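PDB 6ILS: ribokinase from Arabidopsis thaliana, which phosphorylates D-ribose at O-5 with ATP and a divalent cation, giving the D-ribose 5-phosphate used for nucleotides, histidine, tryptophan and the pentose phosphate pathway. Local coordinates for residues P55-G60 with L130-N135; N91-G96 with N117-P122; I145-N150 with P174-L179. All blocks are in the same frame, centred on the assembly; numbering follows the deposited sequence.

Contact 1: residues P55-G60 with L130-N135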
loop_
_atom_site.group_PDB
_atom_site.type_symbol
_atom_site.label_atom_id
_atom_site.label_comp_id
_atom_site.label_asym_id
_atom_site.label_seq_id
_atom_site.Cartn_x
_atom_site.Cartn_y
_atom_site.Cartn_z
ATOM N N PRO B 55 -11.301 -2.841 28.705
ATOM C CA PRO B 55 -11.623 -1.561 28.095
ATOM C C PRO B 55 -10.331 -0.946 27.554
ATOM O O PRO B 55 -9.502 -0.679 28.319
ATOM C CB PRO B 55 -12.106 -0.695 29.261
ATOM C CG PRO B 55 -12.577 -1.670 30.280
ATOM C CD PRO B 55 -11.803 -2.941 30.061
ATOM N N THR B 56 -10.281 -0.703 26.251
ATOM C CA THR B 56 -9.032 -0.266 25.622
ATOM C C THR B 56 -9.238 0.924 24.683
ATOM O O THR B 56 -10.111 0.884 23.810
ATOM C CB THR B 56 -8.392 -1.425 24.828
ATOM O OG1 THR B 56 -8.083 -2.503 25.723
ATOM C CG2 THR B 56 -7.112 -0.972 24.141
ATOM N N TYR B 57 -8.440 1.974 24.873
ATOM C CA TYR B 57 -8.430 3.148 24.017
ATOM C C TYR B 57 -7.137 3.183 23.216
ATOM O O TYR B 57 -6.069 2.880 23.749
ATOM C CB TYR B 57 -8.524 4.443 24.849
ATOM C CG TYR B 57 -9.892 4.692 25.410
ATOM C CD1 TYR B 57 -10.353 3.966 26.500
ATOM C CD2 TYR B 57 -10.736 5.634 24.842
ATOM C CE1 TYR B 57 -11.614 4.170 27.009
ATOM C CE2 TYR B 57 -12.006 5.846 25.348
ATOM C CZ TYR B 57 -12.435 5.116 26.431
ATOM O OH TYR B 57 -13.690 5.316 26.944
ATOM N N PHE B 58 -7.227 3.585 21.954
ATOM C CA PHE B 58 -6.044 3.820 21.147
ATOM C C PHE B 58 -5.955 5.308 20.857
ATOM O O PHE B 58 -6.899 5.898 20.323
ATOM C CB PHE B 58 -6.091 3.012 19.834
ATOM C CG PHE B 58 -4.968 3.339 18.880
ATOM C CD1 PHE B 58 -3.643 3.176 19.267
ATOM C CD2 PHE B 58 -5.235 3.783 17.604
ATOM C CE1 PHE B 58 -2.595 3.471 18.419
ATOM C CE2 PHE B 58 -4.191 4.080 16.728
ATOM C CZ PHE B 58 -2.862 3.913 17.131
ATOM N N VAL B 59 -4.831 5.909 21.236
ATOM C CA VAL B 59 -4.541 7.297 20.907
ATOM C C VAL B 59 -3.493 7.353 19.806
ATOM O O VAL B 59 -2.343 6.915 19.972
ATOM C CB VAL B 59 -4.042 8.082 22.138
ATOM C CG1 VAL B 59 -3.745 9.547 21.755
ATOM C CG2 VAL B 59 -5.045 7.979 23.263
ATOM N N GLY B 60 -3.880 7.878 18.652
ATOM C CA GLY B 60 -2.995 7.810 17.517
ATOM C C GLY B 60 -3.422 8.791 16.444
ATOM O O GLY B 60 -4.468 9.421 16.567
ATOM N N LEU B 130 -4.581 14.687 26.727
ATOM C CA LEU B 130 -3.996 13.993 27.870
ATOM C C LEU B 130 -5.011 13.554 28.914
ATOM O O LEU B 130 -4.649 12.875 29.870
ATOM C CB LEU B 130 -2.955 14.876 28.553
ATOM C CG LEU B 130 -1.695 15.224 27.771
ATOM C CD1 LEU B 130 -0.811 16.150 28.592
ATOM C CD2 LEU B 130 -0.939 13.963 27.366
ATOM N N GLU B 131 -6.270 13.941 28.753
ATOM C CA GLU B 131 -7.283 13.551 29.728
ATOM C C GLU B 131 -7.452 12.033 29.771
ATOM O O GLU B 131 -7.691 11.460 30.835
ATOM C CB GLU B 131 -8.628 14.208 29.422
ATOM C CG GLU B 131 -9.241 13.759 28.099
ATOM C CD GLU B 131 -10.747 13.918 28.066
ATOM O OE1 GLU B 131 -11.334 14.264 29.118
ATOM O OE2 GLU B 131 -11.341 13.690 26.987
ATOM N N ILE B 132 -7.321 11.381 28.619
ATOM C CA ILE B 132 -7.562 9.948 28.570
ATOM C C ILE B 132 -6.426 9.205 29.262
ATOM O O ILE B 132 -6.683 8.220 29.951
ATOM C CB ILE B 132 -7.755 9.424 27.114
ATOM C CG1 ILE B 132 -8.150 7.941 27.124
ATOM C CG2 ILE B 132 -6.533 9.675 26.253
ATOM C CD1 ILE B 132 -9.327 7.620 28.022
ATOM N N VAL B 133 -5.191 9.692 29.125
ATOM C CA VAL B 133 -4.068 9.028 29.774
ATOM C C VAL B 133 -4.137 9.263 31.277
ATOM O O VAL B 133 -3.770 8.393 32.067
ATOM C CB VAL B 133 -2.692 9.480 29.200
ATOM C CG1 VAL B 133 -2.694 9.377 27.676
ATOM C CG2 VAL B 133 -2.314 10.879 29.634
ATOM N N ARG B 134 -4.663 10.416 31.676
ATOM C CA ARG B 134 -4.835 10.698 33.093
ATOM C C ARG B 134 -5.925 9.834 33.731
ATOM O O ARG B 134 -5.956 9.665 34.951
ATOM C CB ARG B 134 -5.138 12.190 33.300
ATOM C CG ARG B 134 -3.923 13.065 33.038
ATOM C CD ARG B 134 -4.163 14.493 33.463
ATOM N NE ARG B 134 -3.019 15.345 33.160
ATOM C CZ ARG B 134 -2.989 16.243 32.178
ATOM N NH1 ARG B 134 -1.899 16.976 31.989
ATOM N NH2 ARG B 134 -4.051 16.420 31.398
ATOM N N ASN B 135 -6.818 9.285 32.915
ATOM C CA ASN B 135 -7.852 8.383 33.430
ATOM C C ASN B 135 -7.513 6.904 33.253
ATOM O O ASN B 135 -8.323 6.041 33.581
ATOM C CB ASN B 135 -9.202 8.659 32.759
ATOM C CG ASN B 135 -9.794 9.993 33.162
ATOM O OD1 ASN B 135 -9.369 10.603 34.142
ATOM N ND2 ASN B 135 -10.795 10.446 32.413
#
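I132 of the short helix 131-134 packs on Y57 and V59 of strand 56-63, one of the parallel strands in the central sheet of the PfkB (ribokinase) alpha/beta fold. The two strand residues are two positions apart, so both present their side chains to the helix, while T56 and F58 turn to the other side of the sheet and rest on A46 of helix 41-51.

From its CB, which faces the strand, I132 divides its two branches between the two partners. CG1 stands anti to the backbone N (chi1 -174°) and approaches the root of the tyrosine ring, 4.1 Å from Y57 CG. The next bond turns back (chi2 52°) and sets CD1 over one ring face: it lies 3.9 Å from the centroid of the Y57 ring and 8° off the ring normal, a CH-pi contact almost directly above the ring centre. The ring is also stacked with H83. V6 of the adjacent strand 5-8 adds a further apolar neighbour to I132, and V133 of the same helix turns to V153 and A156 of helix 147-158, so the short helix touches both the sheet and helix 147-158.

No hydrogen bond crosses the contact. The shorter branch of I132 makes the second touch: the methyl I132 CG2 meets the methyl V59 CG2 at 3.7 Å.

Contact 2: residues N91-G96 with N117-P122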
loop_
_atom_site.group_PDB
_atom_site.type_symbol
_atom_site.label_atom_id
_atom_site.label_comp_id
_atom_site.label_asym_id
_atom_site.label_seq_id
_atom_site.Cartn_x
_atom_site.Cartn_y
_atom_site.Cartn_z
ATOM N N ASN B 91 -5.416 15.657 6.894
ATOM C CA ASN B 91 -5.447 15.507 5.440
ATOM C C ASN B 91 -4.143 15.914 4.773
ATOM O O ASN B 91 -4.041 15.902 3.544
ATOM C CB ASN B 91 -6.616 16.294 4.837
ATOM C CG ASN B 91 -6.578 17.776 5.180
ATOM O OD1 ASN B 91 -5.512 18.365 5.363
ATOM N ND2 ASN B 91 -7.756 18.389 5.256
ATOM N N ASN B 92 -3.142 16.260 5.577
ATOM C CA ASN B 92 -1.859 16.693 5.037
ATOM C C ASN B 92 -0.708 15.717 5.311
ATOM O O ASN B 92 0.441 16.006 4.991
ATOM C CB ASN B 92 -1.503 18.072 5.587
ATOM C CG ASN B 92 -1.267 18.055 7.082
ATOM O OD1 ASN B 92 -1.719 17.143 7.783
ATOM N ND2 ASN B 92 -0.563 19.068 7.583
ATOM N N GLU B 93 -1.018 14.573 5.919
ATOM C CA GLU B 93 -0.037 13.498 6.075
ATOM C C GLU B 93 -0.703 12.175 5.739
ATOM O O GLU B 93 -1.885 11.998 6.023
ATOM C CB GLU B 93 0.527 13.461 7.504
ATOM C CG GLU B 93 1.282 14.714 7.920
ATOM C CD GLU B 93 2.627 14.851 7.234
ATOM O OE1 GLU B 93 3.096 13.864 6.630
ATOM O OE2 GLU B 93 3.230 15.945 7.314
ATOM N N PRO B 94 0.050 11.238 5.142
ATOM C CA PRO B 94 -0.505 9.904 4.887
ATOM C C PRO B 94 -0.484 9.043 6.148
ATOM O O PRO B 94 0.410 9.237 6.973
ATOM C CB PRO B 94 0.438 9.335 3.833
ATOM C CG PRO B 94 1.760 9.968 4.155
ATOM C CD PRO B 94 1.462 11.337 4.727
ATOM N N THR B 95 -1.448 8.137 6.299
ATOM C CA THR B 95 -1.369 7.091 7.329
ATOM C C THR B 95 -0.021 6.393 7.171
ATOM O O THR B 95 0.410 6.125 6.048
ATOM C CB THR B 95 -2.542 6.083 7.192
ATOM O OG1 THR B 95 -3.782 6.773 7.391
ATOM C CG2 THR B 95 -2.442 4.910 8.190
ATOM N N GLY B 96 0.662 6.130 8.278
ATOM C CA GLY B 96 1.935 5.437 8.222
ATOM C C GLY B 96 1.782 4.067 7.586
ATOM O O GLY B 96 0.733 3.430 7.655
ATOM N N ASN B 117 2.038 9.043 11.836
ATOM C CA ASN B 117 2.552 8.535 13.123
ATOM C C ASN B 117 3.662 9.425 13.670
ATOM O O ASN B 117 3.790 9.599 14.893
ATOM C CB ASN B 117 3.086 7.108 12.987
ATOM C CG ASN B 117 1.990 6.083 12.743
ATOM O OD1 ASN B 117 0.941 6.098 13.389
ATOM N ND2 ASN B 117 2.247 5.167 11.817
ATOM N N MET B 118 4.467 9.966 12.756
ATOM C CA MET B 118 5.621 10.778 13.133
ATOM C C MET B 118 5.367 12.276 12.980
ATOM O O MET B 118 6.017 13.090 13.640
ATOM C CB MET B 118 6.842 10.386 12.301
ATOM C CG MET B 118 7.437 9.032 12.639
ATOM S SD MET B 118 7.974 8.897 14.347
ATOM C CE MET B 118 9.420 9.956 14.372
ATOM N N LYS B 119 4.412 12.649 12.132
ATOM C CA LYS B 119 4.323 14.042 11.705
ATOM C C LYS B 119 3.021 14.769 12.018
ATOM O O LYS B 119 2.940 15.983 11.825
ATOM C CB LYS B 119 4.608 14.109 10.202
ATOM C CG LYS B 119 6.073 13.815 9.883
ATOM C CD LYS B 119 6.321 13.690 8.390
ATOM C CE LYS B 119 7.806 13.542 8.093
ATOM N NZ LYS B 119 8.047 13.354 6.636
ATOM N N ALA B 120 2.017 14.071 12.535
ATOM C CA ALA B 120 0.712 14.696 12.732
ATOM C C ALA B 120 0.357 14.969 14.181
ATOM O O ALA B 120 -0.807 15.202 14.497
ATOM C CB ALA B 120 -0.368 13.839 12.105
ATOM N N TRP B 121 1.344 14.910 15.065
ATOM C CA TRP B 121 1.113 15.183 16.471
ATOM C C TRP B 121 1.331 16.666 16.762
ATOM O O TRP B 121 2.166 17.294 16.130
ATOM C CB TRP B 121 2.049 14.343 17.343
ATOM C CG TRP B 121 1.815 12.853 17.259
ATOM C CD1 TRP B 121 2.446 11.960 16.431
ATOM C CD2 TRP B 121 0.889 12.094 18.037
ATOM N NE1 TRP B 121 1.954 10.684 16.649
ATOM C CE2 TRP B 121 1.007 10.742 17.637
ATOM C CE3 TRP B 121 -0.022 12.418 19.046
ATOM C CZ2 TRP B 121 0.252 9.726 18.216
ATOM C CZ3 TRP B 121 -0.781 11.407 19.610
ATOM C CH2 TRP B 121 -0.636 10.070 19.189
ATOM N N PRO B 122 0.603 17.217 17.739
ATOM C CA PRO B 122 0.891 18.615 18.080
ATOM C C PRO B 122 2.253 18.739 18.749
ATOM O O PRO B 122 2.754 17.763 19.318
ATOM C CB PRO B 122 -0.232 18.976 19.046
ATOM C CG PRO B 122 -0.518 17.684 19.748
ATOM C CD PRO B 122 -0.308 16.589 18.710
HETATM O O HOH W 1 2.213 17.889 9.492
HETATM O O HOH W 2 5.231 12.120 5.486
#
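N117 begins the contact by bringing its amide ND2 to 3.6 Å from G96 CA, an approach possible because G96 carries no side chain: a CB there would lie only 2.2 Å from N117 ND2, a clash. ND2 gives a hydrogen bond to A11 O, which probably holds the amide near N12, a residue of the ribose pocket. Further along, K119 lays the base of its side chain against E93. The carboxylate carbon E93 CD sits 3.6 Å from K119 CB, and the two side chains cross at about a right angle. E93 reaches this place by bending at its second torsion (chi2 -72°), which lays the carboxylate across K119 CB and CD.

This pairing lies where the two sheets of the ribokinase fold meet: 91-96 links strand 87-90, at the edge of the central sheet, to strand 96-102 of the four-stranded lid, and helix 116-119 follows the lid's last strand, 108-113. K119 is extended beyond CG, so its ammonium passes the carboxylate, with NZ 5.0 Å from E93 OE1, and makes a weak hydrogen bond to K32 O of the second subunit. Two waters link the residues. One donates to E93 OE2 (3.1 Å) and to K119 O; another donates to E93 OE1 (3.0 Å) and accepts from K119 NZ (3.3 Å). Replacing E93 with an alanine would probably leave both waters without an acceptor on this side and K119 without its nearby opposite charge.

A120, where the chain leaves helical geometry, turns its methyl to R61. W121 then folds back over strand 56-63, its indole NE1 giving N117 O a weak hydrogen bond of 2.8 Å, bent to 129° at the hydrogen.

Contact 3: residues I145-N150 with P174-L179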
loop_
_atom_site.group_PDB
_atom_site.type_symbol
_atom_site.label_atom_id
_atom_site.label_comp_id
_atom_site.label_asym_id
_atom_site.label_seq_id
_atom_site.Cartn_x
_atom_site.Cartn_y
_atom_site.Cartn_z
ATOM N N ILE B 145 6.321 6.588 17.304
ATOM C CA ILE B 145 5.850 7.980 17.272
ATOM C C ILE B 145 6.965 8.837 17.922
ATOM O O ILE B 145 7.913 8.284 18.504
ATOM C CB ILE B 145 4.492 8.184 18.004
ATOM C CG1 ILE B 145 4.671 8.044 19.516
ATOM C CG2 ILE B 145 3.416 7.212 17.482
ATOM C CD1 ILE B 145 3.461 8.352 20.330
ATOM N N PRO B 146 6.885 10.174 17.804
ATOM C CA PRO B 146 8.047 10.964 18.266
ATOM C C PRO B 146 8.388 10.843 19.756
ATOM O O PRO B 146 7.498 10.786 20.583
ATOM C CB PRO B 146 7.631 12.408 17.947
ATOM C CG PRO B 146 6.723 12.273 16.771
ATOM C CD PRO B 146 5.946 10.996 17.019
ATOM N N ASP B 147 9.682 10.835 20.069
ATOM C CA ASP B 147 10.161 10.862 21.453
ATOM C C ASP B 147 9.440 11.921 22.279
ATOM O O ASP B 147 9.097 11.701 23.437
ATOM C CB ASP B 147 11.675 11.122 21.493
ATOM C CG ASP B 147 12.499 9.917 21.051
ATOM O OD1 ASP B 147 12.025 8.773 21.198
ATOM O OD2 ASP B 147 13.636 10.113 20.564
ATOM N N SER B 148 9.197 13.075 21.670
ATOM C CA SER B 148 8.613 14.201 22.391
ATOM C C SER B 148 7.228 13.889 22.902
ATOM O O SER B 148 6.881 14.236 24.025
ATOM C CB SER B 148 8.551 15.445 21.503
ATOM O OG SER B 148 7.670 16.391 22.080
ATOM N N ILE B 149 6.438 13.226 22.064
ATOM C CA ILE B 149 5.095 12.827 22.435
ATOM C C ILE B 149 5.125 11.759 23.525
ATOM O O ILE B 149 4.360 11.834 24.483
ATOM C CB ILE B 149 4.327 12.313 21.191
ATOM C CG1 ILE B 149 4.224 13.436 20.155
ATOM C CG2 ILE B 149 2.945 11.797 21.586
ATOM C CD1 ILE B 149 3.515 14.673 20.680
ATOM N N ASN B 150 6.006 10.765 23.380
ATOM C CA ASN B 150 6.123 9.742 24.426
ATOM C C ASN B 150 6.493 10.346 25.773
ATOM O O ASN B 150 5.981 9.930 26.806
ATOM C CB ASN B 150 7.159 8.686 24.056
ATOM C CG ASN B 150 6.596 7.613 23.142
ATOM O OD1 ASN B 150 5.395 7.334 23.161
ATOM N ND2 ASN B 150 7.455 7.021 22.340
ATOM N N PRO B 174 18.787 5.722 20.156
ATOM C CA PRO B 174 18.885 5.651 21.620
ATOM C C PRO B 174 17.628 6.199 22.278
ATOM O O PRO B 174 16.976 7.079 21.725
ATOM C CB PRO B 174 20.102 6.528 21.937
ATOM C CG PRO B 174 20.921 6.495 20.689
ATOM C CD PRO B 174 19.933 6.435 19.559
ATOM N N ILE B 175 17.275 5.662 23.435
ATOM C CA ILE B 175 16.124 6.158 24.172
ATOM C C ILE B 175 16.539 7.325 25.061
ATOM O O ILE B 175 17.478 7.206 25.843
ATOM C CB ILE B 175 15.487 5.066 25.052
ATOM C CG1 ILE B 175 15.225 3.792 24.240
ATOM C CG2 ILE B 175 14.221 5.598 25.714
ATOM C CD1 ILE B 175 14.765 2.616 25.093
ATOM N N PRO B 176 15.837 8.456 24.950
ATOM C CA PRO B 176 16.132 9.613 25.800
ATOM C C PRO B 176 15.957 9.278 27.271
ATOM O O PRO B 176 14.966 8.650 27.636
ATOM C CB PRO B 176 15.089 10.645 25.365
ATOM C CG PRO B 176 14.659 10.212 24.002
ATOM C CD PRO B 176 14.736 8.725 24.008
ATOM N N ASN B 177 16.897 9.697 28.112
ATOM C CA ASN B 177 16.835 9.358 29.531
ATOM C C ASN B 177 15.653 9.987 30.205
ATOM O O ASN B 177 15.155 9.489 31.211
ATOM C CB ASN B 177 18.123 9.789 30.235
ATOM C CG ASN B 177 19.282 8.922 29.857
ATOM O OD1 ASN B 177 19.209 7.701 29.981
ATOM N ND2 ASN B 177 20.344 9.531 29.352
ATOM N N GLU B 178 15.215 11.104 29.646
ATOM C CA GLU B 178 14.035 11.778 30.121
ATOM C C GLU B 178 12.846 10.827 29.986
ATOM O O GLU B 178 11.935 10.825 30.811
ATOM C CB GLU B 178 13.821 13.060 29.323
ATOM C CG GLU B 178 12.728 13.930 29.846
ATOM C CD GLU B 178 12.593 15.185 29.029
ATOM O OE1 GLU B 178 13.247 15.265 27.962
ATOM O OE2 GLU B 178 11.835 16.086 29.447
ATOM N N LEU B 179 12.881 9.994 28.953
ATOM C CA LEU B 179 11.787 9.049 28.740
ATOM C C LEU B 179 11.927 7.867 29.699
ATOM O O LEU B 179 10.974 7.514 30.395
ATOM C CB LEU B 179 11.753 8.583 27.283
ATOM C CG LEU B 179 10.616 7.603 26.930
ATOM C CD1 LEU B 179 9.262 8.135 27.379
ATOM C CD2 LEU B 179 10.629 7.294 25.441
#
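The first turns of two helices meet here, with the CA atoms of D147 and P176 7.5 Å apart and those of N150 and L179 7.2 Å apart, so the backbones keep nearly the same spacing across one turn. Each helix is preceded by a proline at its N-cap position, P146 and P176, whose carbonyls accept the first helical bonds, as L179 N to P176 O at 2.8 Å illustrates.

At the partly exposed side of the contact, the carboxylate of D147 lies against the ring of P176, the two side chains crossing obliquely. D147 OD2 comes within 3.6 Å of P176 CG, a van der Waals contact between an acid and a proline methylene. The other oxygen, OD1, forms a salt bridge with R143 NH2, which probably steadies the carboxylate and offsets its charge. One turn on, L179 extends from its helix with CG anti to the backbone N (chi1 -179°), and its two methyls both rest on N150: CD1 is 3.8 Å from N150 O, and CD2 is 4.0 Å from N150 CB. The amide end of N150 points elsewhere, ND2 bonding to Q142 O. This buried asparagine therefore offers L179 its CB and backbone and gives an N-H to the preceding strand.

The arrangement belongs to consecutive beta-alpha units of the central sheet: strand 138-143 leads into helix 147-158, and the parallel strand 164-170 into helix 177-180. L179 completes the seam by also touching I151 of the first helix and L166 of the second strand, while I175 packs on R143 and V168.

Contact 1 is fully buried, whereas contacts 2 and 3 are only partly so. Their chemistry differs accordingly: methyls and an aromatic face in contact 1; water-linked opposite charges that do not touch directly, near the second subunit, in contact 2; and in contact 3, leucine methyls on an asparagine's CB and backbone carbonyl inside, and a carboxylate against a proline nearer the surface. Contacts 1 and 3 both belong to the central sheet and its helices and share helix 147-158, against which V133 packs, yet their nearest atoms are about 6 Å apart. Segment 117-122 bridges them: W121 CH2 lies 3.7 Å from G60 CA of contact 1, and M118 O lies 3.3 Å from P146 CG of contact 3.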